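Local coordinates for MHC class I antigen (Ctenopharyngodon idella, PDB 5H5Z), which probably presents peptides at the cell surface for immune recognition, binding them in its antigen-binding groove while associated with beta-2-microglobulin, at residues G11-I16 with D74-V79; D189-V194 with V242-W247. All coordinates share one frame; numbering follows the deposited sequence.

Overall arrangement
The two contacts lie in different domains of the chain and come in series, contact 1 closing at residue 79 well before contact 2 opens at residue 189. Their centres are 55 Å apart and their nearest atoms about 41 Å apart, on opposite sides of the chain's centre. Contact 1 joins strand 3-13 of the eight-stranded groove floor to helix 55-82, in the peptide-binding platform. Contact 2 lies in the C1-set immunoglobulin domain, between the loop leading into strand 194-201 and the start of helix 244-249. They share no strand, sheet or helix: contact 1 has bound peptide and beta-2-microglobulin beside it, while no other chain of the assembly touches contact 2.

Contact 1 of 2, residues G11-I16 with D74-V79; sequences GVSRGI and DSIQIV
A small van der Waals contact, a methyl against a serine side chain and strand backbone, joins the end of strand 3-13 to helix 55-82, where the floor of the class I peptide-binding platform meets one of its helical walls. It rests on one side chain: Ile-76 reaches from the helix toward the strand, and its CD1 lies 3.7 Å from Ser-13 OG. Ile-76 CD1 also lies 3.9 Å from Ser-13 CB and 4.0 Å from Gly-11 O, so the methyl sits between Gly-11 and Ser-13 on the strand. Both Ile-76 torsions are extended (chi1 -163°, chi2 164°), which carries CD1 across the gap between the axes of strand segment 11-13 and helix segment 74-79, 9.0 Å apart at closest approach. These axes are inclined by 56°, and the two segments bury 116 Å² between them, without a hydrogen bond. Ser-13 OG also makes a weak hydrogen bond to His-90 O. Val-12 turns to the other face of the sheet and packs on Pro-34 of the beta-2-microglobulin chain. On the groove side, Ser-75 OG bonds to the bound peptide's backbone and to Val-71 O, while Trp-92 of adjacent strand 90-100 touches both Ser-75 and Ile-76.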
ATOM      1  N   GLY A  11      -7.752  10.180 -10.920  1.00 24.07           N
ATOM      2  CA  GLY A  11      -8.357  11.412 -11.376  1.00 25.30           C
ATOM      3  C   GLY A  11      -9.576  11.750 -10.533  1.00 26.44           C
ATOM      4  O   GLY A  11     -10.410  10.896 -10.265  1.00 26.43           O
ATOM      5  N   VAL A  12      -9.642  12.993 -10.084  1.00 26.05           N
ATOM      6  CA  VAL A  12     -10.764  13.464  -9.289  1.00 30.27           C
ATOM      7  C   VAL A  12     -11.390  14.713  -9.894  1.00 30.35           C
ATOM      8  O   VAL A  12     -10.697  15.655 -10.230  1.00 31.39           O
ATOM      9  CB  VAL A  12     -10.325  13.785  -7.857  1.00 31.52           C
ATOM     10  CG1 VAL A  12     -11.518  14.189  -7.010  1.00 32.86           C
ATOM     11  CG2 VAL A  12      -9.609  12.592  -7.252  1.00 33.77           C
ATOM     12  N   SER A  13     -12.710  14.730  -9.992  1.00 30.29           N
ATOM     13  CA  SER A  13     -13.395  15.913 -10.473  1.00 35.84           C
ATOM     14  C   SER A  13     -14.104  16.580  -9.307  1.00 41.69           C
ATOM     15  O   SER A  13     -14.830  15.926  -8.574  1.00 41.90           O
ATOM     16  CB  SER A  13     -14.407  15.539 -11.550  1.00 46.68           C
ATOM     17  OG  SER A  13     -15.388  14.663 -11.027  1.00 57.59           O
ATOM     18  N   ARG A  14     -13.863  17.876  -9.142  1.00 47.50           N
ATOM     19  CA  ARG A  14     -14.553  18.710  -8.153  1.00 54.71           C
ATOM     20  C   ARG A  14     -13.957  18.780  -6.744  1.00 55.66           C
ATOM     21  O   ARG A  14     -14.489  19.494  -5.900  1.00 51.90           O
ATOM     22  CB  ARG A  14     -16.025  18.304  -8.056  1.00 49.15           C
ATOM     23  CG  ARG A  14     -16.821  18.542  -9.328  1.00 66.18           C
ATOM     24  CD  ARG A  14     -18.281  18.843  -9.023  1.00 78.71           C
ATOM     25  NE  ARG A  14     -18.921  19.612 -10.085  1.00 76.02           N
ATOM     26  CZ  ARG A  14     -19.391  19.090 -11.213  1.00 86.05           C
ATOM     27  NH1 ARG A  14     -19.303  17.787 -11.438  1.00 92.12           N
ATOM     28  NH2 ARG A  14     -19.957  19.874 -12.116  1.00 76.51           N
ATOM     29  N   GLY A  15     -12.866  18.062  -6.491  1.00 69.64           N
ATOM     30  CA  GLY A  15     -12.189  18.097  -5.200  1.00 66.83           C
ATOM     31  C   GLY A  15     -11.327  19.321  -4.912  1.00 77.07           C
ATOM     32  O   GLY A  15     -10.921  20.016  -5.836  1.00 81.30           O
ATOM     33  N   ILE A  16     -11.065  19.606  -3.634  1.00 82.33           N
ATOM     34  CA  ILE A  16     -10.089  20.642  -3.257  1.00 82.55           C
ATOM     35  C   ILE A  16      -8.755  20.133  -2.681  1.00 81.36           C
ATOM     36  O   ILE A  16      -7.685  20.589  -3.085  1.00 91.19           O
ATOM     37  CB  ILE A  16     -10.689  21.652  -2.260  1.00 83.49           C
ATOM     38  CG1 ILE A  16      -9.654  22.718  -1.876  1.00 90.61           C
ATOM     39  CG2 ILE A  16     -11.204  20.931  -1.025  1.00 81.35           C
ATOM     40  CD1 ILE A  16      -9.674  23.946  -2.758  1.00 89.72           C
ATOM     41  N   ASP A  74     -10.892  14.740 -19.704  1.00 34.20           N
ATOM     42  CA  ASP A  74     -11.869  14.532 -20.774  1.00 36.37           C
ATOM     43  C   ASP A  74     -12.701  13.280 -20.507  1.00 39.46           C
ATOM     44  O   ASP A  74     -13.922  13.274 -20.708  1.00 40.39           O
ATOM     45  CB  ASP A  74     -11.153  14.398 -22.122  1.00 35.90           C
ATOM     46  CG  ASP A  74     -10.429  15.675 -22.545  1.00 42.01           C
ATOM     47  OD1 ASP A  74     -10.599  16.730 -21.893  1.00 40.77           O
ATOM     48  OD2 ASP A  74      -9.684  15.621 -23.546  1.00 47.84           O
ATOM     49  N   SER A  75     -12.021  12.230 -20.046  1.00 34.12           N
ATOM     50  CA  SER A  75     -12.639  10.935 -19.788  1.00 33.18           C
ATOM     51  C   SER A  75     -13.672  10.988 -18.665  1.00 30.29           C
ATOM     52  O   SER A  75     -14.796  10.522 -18.842  1.00 33.30           O
ATOM     53  CB  SER A  75     -11.575   9.879 -19.476  1.00 29.87           C
ATOM     54  OG  SER A  75     -10.815   9.573 -20.635  1.00 29.03           O
ATOM     55  N   ILE A  76     -13.297  11.567 -17.524  1.00 30.65           N
ATOM     56  CA  ILE A  76     -14.206  11.641 -16.373  1.00 32.41           C
ATOM     57  C   ILE A  76     -15.460  12.466 -16.697  1.00 35.28           C
ATOM     58  O   ILE A  76     -16.551  12.147 -16.228  1.00 37.74           O
ATOM     59  CB  ILE A  76     -13.501  12.117 -15.074  1.00 33.64           C
ATOM     60  CG1 ILE A  76     -14.350  11.775 -13.840  1.00 33.57           C
ATOM     61  CG2 ILE A  76     -13.150  13.601 -15.133  1.00 34.26           C
ATOM     62  CD1 ILE A  76     -13.597  11.840 -12.527  1.00 33.20           C
ATOM     63  N   GLN A  77     -15.304  13.501 -17.522  1.00 34.91           N
ATOM     64  CA  GLN A  77     -16.441  14.308 -17.969  1.00 37.92           C
ATOM     65  C   GLN A  77     -17.466  13.445 -18.703  1.00 37.37           C
ATOM     66  O   GLN A  77     -18.665  13.549 -18.457  1.00 39.88           O
ATOM     67  CB  GLN A  77     -15.969  15.458 -18.864  1.00 46.94           C
ATOM     68  CG  GLN A  77     -16.902  16.661 -18.876  1.00 59.60           C
ATOM     69  CD  GLN A  77     -16.937  17.400 -17.548  1.00 73.71           C
ATOM     70  OE1 GLN A  77     -16.067  17.212 -16.689  1.00 77.65           O
ATOM     71  NE2 GLN A  77     -17.946  18.253 -17.376  1.00 94.09           N
ATOM     72  N   ILE A  78     -16.966  12.582 -19.583  1.00 38.68           N
ATOM     73  CA  ILE A  78     -17.786  11.686 -20.399  1.00 42.42           C
ATOM     74  C   ILE A  78     -18.563  10.656 -19.561  1.00 42.84           C
ATOM     75  O   ILE A  78     -19.776  10.510 -19.724  1.00 40.93           O
ATOM     76  CB  ILE A  78     -16.922  11.002 -21.494  1.00 46.38           C
ATOM     77  CG1 ILE A  78     -16.557  12.018 -22.584  1.00 45.95           C
ATOM     78  CG2 ILE A  78     -17.628   9.793 -22.098  1.00 43.35           C
ATOM     79  CD1 ILE A  78     -15.479  11.555 -23.542  1.00 44.86           C
ATOM     80  N   VAL A  79     -17.868   9.960 -18.665  1.00 34.94           N
ATOM     81  CA  VAL A  79     -18.489   8.902 -17.859  1.00 33.59           C
ATOM     82  C   VAL A  79     -19.545   9.442 -16.876  1.00 33.85           C
ATOM     83  O   VAL A  79     -20.610   8.837 -16.722  1.00 37.52           O
ATOM     84  CB  VAL A  79     -17.428   7.980 -17.187  1.00 35.15           C
ATOM     85  CG1 VAL A  79     -16.451   8.773 -16.334  1.00 39.09           C
ATOM     86  CG2 VAL A  79     -18.073   6.851 -16.393  1.00 31.41           C
TER

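Contact 2 of 2, residues D189-V194 with V242-W247; sequences DPSSPV and VGPDEW
Pro-244 and Trp-247, one helical turn apart, meet segment 189-194, a turn that runs into strand 194-201, at two separate places. At the outer one, the Pro-244 ring lies against the turn: its CB is 3.6 Å from Pro-190 O, and its CG is 3.7 Å from Ser-191 OG. At the inner one, Val-194 CG2 sits over a face of the Trp-247 indole in a CH-pi contact, 4.2 Å from the centroid of the six-membered ring and 18° off its normal. CG2 is displaced toward the rim, with CZ3 its closest ring atom. Trp-247 CG stands anti to the backbone N (chi1 -164°), which directs the indole toward Val-194. Between these patches a water bridges the segments, 2.8 Å from Ser-192 O and 2.6 Å from Val-242 O.

The loop is shaped by a type I turn from Asp-189 to Ser-192 and by an Asx turn, in which Ser-191 N donates to Asp-189 OD1 (2.8 Å, 162°). On the other segment Gly-243 takes the N-cap position of helix 244-249, and Trp-247 N donates to Gly-243 O (3.1 Å). Further out, Phe-252 meets the indole nearly parallel, and Val-194 pairs by backbone with Leu-240 in the immunoglobulin sheet. Proline-ring packing, a CH-pi contact and a water bridge thus join turn to helix start, depending on shape and a water rather than a direct polar bond.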
ATOM      1  N   ASP A 189       0.487  -7.537  31.007  1.00 30.69           N
ATOM      2  CA  ASP A 189       0.241  -7.935  32.388  1.00 30.87           C
ATOM      3  C   ASP A 189       0.531  -9.427  32.474  1.00 29.80           C
ATOM      4  O   ASP A 189       0.247 -10.151  31.523  1.00 29.66           O
ATOM      5  CB  ASP A 189      -1.223  -7.632  32.735  1.00 42.70           C
ATOM      6  CG  ASP A 189      -1.592  -8.016  34.148  1.00 58.95           C
ATOM      7  OD1 ASP A 189      -1.837  -9.213  34.395  1.00 48.53           O
ATOM      8  OD2 ASP A 189      -1.643  -7.117  35.010  1.00 62.89           O
ATOM      9  N   PRO A 190       1.100  -9.901  33.607  1.00 33.30           N
ATOM     10  CA  PRO A 190       1.414 -11.332  33.716  1.00 34.29           C
ATOM     11  C   PRO A 190       0.220 -12.262  33.456  1.00 38.47           C
ATOM     12  O   PRO A 190       0.416 -13.427  33.114  1.00 35.90           O
ATOM     13  CB  PRO A 190       1.892 -11.475  35.164  1.00 35.42           C
ATOM     14  CG  PRO A 190       2.457 -10.140  35.496  1.00 34.62           C
ATOM     15  CD  PRO A 190       1.539  -9.164  34.812  1.00 32.37           C
ATOM     16  N   SER A 191      -1.000 -11.749  33.608  1.00 32.98           N
ATOM     17  CA  SER A 191      -2.187 -12.562  33.366  1.00 36.34           C
ATOM     18  C   SER A 191      -2.817 -12.321  31.993  1.00 35.18           C
ATOM     19  O   SER A 191      -3.814 -12.957  31.643  1.00 32.58           O
ATOM     20  CB  SER A 191      -3.216 -12.354  34.480  1.00 46.30           C
ATOM     21  OG  SER A 191      -2.670 -12.725  35.732  1.00 54.93           O
ATOM     22  N   SER A 192      -2.229 -11.407  31.226  1.00 31.26           N
ATOM     23  CA  SER A 192      -2.772 -10.991  29.936  1.00 27.91           C
ATOM     24  C   SER A 192      -2.257 -11.845  28.775  1.00 29.36           C
ATOM     25  O   SER A 192      -1.343 -12.654  28.963  1.00 29.21           O
ATOM     26  CB  SER A 192      -2.454  -9.514  29.697  1.00 32.87           C
ATOM     27  OG  SER A 192      -3.241  -8.699  30.542  1.00 38.84           O
ATOM     28  N   PRO A 193      -2.841 -11.674  27.566  1.00 28.80           N
ATOM     29  CA  PRO A 193      -2.329 -12.412  26.408  1.00 28.90           C
ATOM     30  C   PRO A 193      -0.877 -12.059  26.079  1.00 27.31           C
ATOM     31  O   PRO A 193      -0.369 -11.018  26.508  1.00 25.31           O
ATOM     32  CB  PRO A 193      -3.249 -11.966  25.264  1.00 28.97           C
ATOM     33  CG  PRO A 193      -4.495 -11.481  25.924  1.00 32.01           C
ATOM     34  CD  PRO A 193      -4.053 -10.894  27.232  1.00 30.95           C
ATOM     35  N   VAL A 194      -0.219 -12.937  25.329  1.00 25.21           N
ATOM     36  CA  VAL A 194       1.167 -12.724  24.924  1.00 24.92           C
ATOM     37  C   VAL A 194       1.192 -12.505  23.418  1.00 22.73           C
ATOM     38  O   VAL A 194       0.578 -13.269  22.668  1.00 22.47           O
ATOM     39  CB  VAL A 194       2.065 -13.915  25.317  1.00 25.84           C
ATOM     40  CG1 VAL A 194       3.500 -13.678  24.865  1.00 28.30           C
ATOM     41  CG2 VAL A 194       2.008 -14.158  26.826  1.00 29.39           C
ATOM     42  N   VAL A 242      -3.941 -17.841  26.141  1.00 33.93           N
ATOM     43  CA  VAL A 242      -4.156 -18.877  27.138  1.00 35.35           C
ATOM     44  C   VAL A 242      -3.937 -18.187  28.478  1.00 41.18           C
ATOM     45  O   VAL A 242      -3.448 -17.058  28.520  1.00 47.26           O
ATOM     46  CB  VAL A 242      -3.225 -20.099  26.944  1.00 36.06           C
ATOM     47  CG1 VAL A 242      -3.421 -20.700  25.557  1.00 33.51           C
ATOM     48  CG2 VAL A 242      -1.760 -19.733  27.169  1.00 39.41           C
ATOM     49  N   GLY A 243      -4.314 -18.838  29.568  1.00 48.41           N
ATOM     50  CA  GLY A 243      -4.199 -18.197  30.871  1.00 61.67           C
ATOM     51  C   GLY A 243      -2.772 -18.168  31.387  1.00 59.97           C
ATOM     52  O   GLY A 243      -1.909 -18.863  30.851  1.00 49.80           O
ATOM     53  N   PRO A 244      -2.510 -17.356  32.432  1.00 62.48           N
ATOM     54  CA  PRO A 244      -1.208 -17.399  33.097  1.00 49.97           C
ATOM     55  C   PRO A 244      -0.902 -18.787  33.666  1.00 51.22           C
ATOM     56  O   PRO A 244       0.262 -19.158  33.781  1.00 41.70           O
ATOM     57  CB  PRO A 244      -1.354 -16.377  34.236  1.00 51.31           C
ATOM     58  CG  PRO A 244      -2.825 -16.162  34.393  1.00 54.68           C
ATOM     59  CD  PRO A 244      -3.382 -16.320  33.012  1.00 54.72           C
ATOM     60  N   ASP A 245      -1.949 -19.540  34.014  1.00 35.35           N
ATOM     61  CA  ASP A 245      -1.797 -20.904  34.522  1.00 36.92           C
ATOM     62  C   ASP A 245      -1.333 -21.871  33.432  1.00 36.43           C
ATOM     63  O   ASP A 245      -0.442 -22.694  33.662  1.00 36.62           O
ATOM     64  CB  ASP A 245      -3.100 -21.395  35.158  1.00 35.84           C
ATOM     65  CG  ASP A 245      -3.578 -20.484  36.269  1.00 34.08           C
ATOM     66  OD1 ASP A 245      -3.067 -20.604  37.401  1.00 39.40           O
ATOM     67  OD2 ASP A 245      -4.463 -19.640  36.005  1.00 37.48           O
ATOM     68  N   GLU A 246      -1.930 -21.763  32.247  1.00 38.11           N
ATOM     69  CA  GLU A 246      -1.535 -22.588  31.105  1.00 39.68           C
ATOM     70  C   GLU A 246      -0.093 -22.296  30.703  1.00 43.55           C
ATOM     71  O   GLU A 246       0.654 -23.204  30.335  1.00 41.62           O
ATOM     72  CB  GLU A 246      -2.474 -22.376  29.915  1.00 36.23           C
ATOM     73  CG  GLU A 246      -3.932 -22.734  30.175  1.00 39.87           C
ATOM     74  CD  GLU A 246      -4.113 -24.122  30.767  1.00 43.19           C
ATOM     75  OE1 GLU A 246      -3.571 -25.097  30.202  1.00 50.25           O
ATOM     76  OE2 GLU A 246      -4.804 -24.236  31.802  1.00 51.44           O
ATOM     77  N   TRP A 247       0.289 -21.023  30.791  1.00 46.51           N
ATOM     78  CA  TRP A 247       1.660 -20.598  30.543  1.00 53.68           C
ATOM     79  C   TRP A 247       2.620 -21.157  31.599  1.00 53.05           C
ATOM     80  O   TRP A 247       3.728 -21.585  31.274  1.00 50.27           O
ATOM     81  CB  TRP A 247       1.740 -19.070  30.503  1.00 55.61           C
ATOM     82  CG  TRP A 247       2.997 -18.584  29.893  1.00 59.15           C
ATOM     83  CD1 TRP A 247       4.179 -18.350  30.533  1.00 68.22           C
ATOM     84  CD2 TRP A 247       3.224 -18.291  28.508  1.00 48.82           C
ATOM     85  NE1 TRP A 247       5.126 -17.921  29.634  1.00 64.97           N
ATOM     86  CE2 TRP A 247       4.567 -17.875  28.385  1.00 49.53           C
ATOM     87  CE3 TRP A 247       2.419 -18.331  27.359  1.00 43.82           C
ATOM     88  CZ2 TRP A 247       5.131 -17.505  27.156  1.00 33.23           C
ATOM     89  CZ3 TRP A 247       2.979 -17.957  26.140  1.00 36.81           C
ATOM     90  CH2 TRP A 247       4.326 -17.555  26.052  1.00 30.96           C
TER
HETATM   91  O   HOH W   1      -1.591 -15.378  29.326  1.00 34.32           O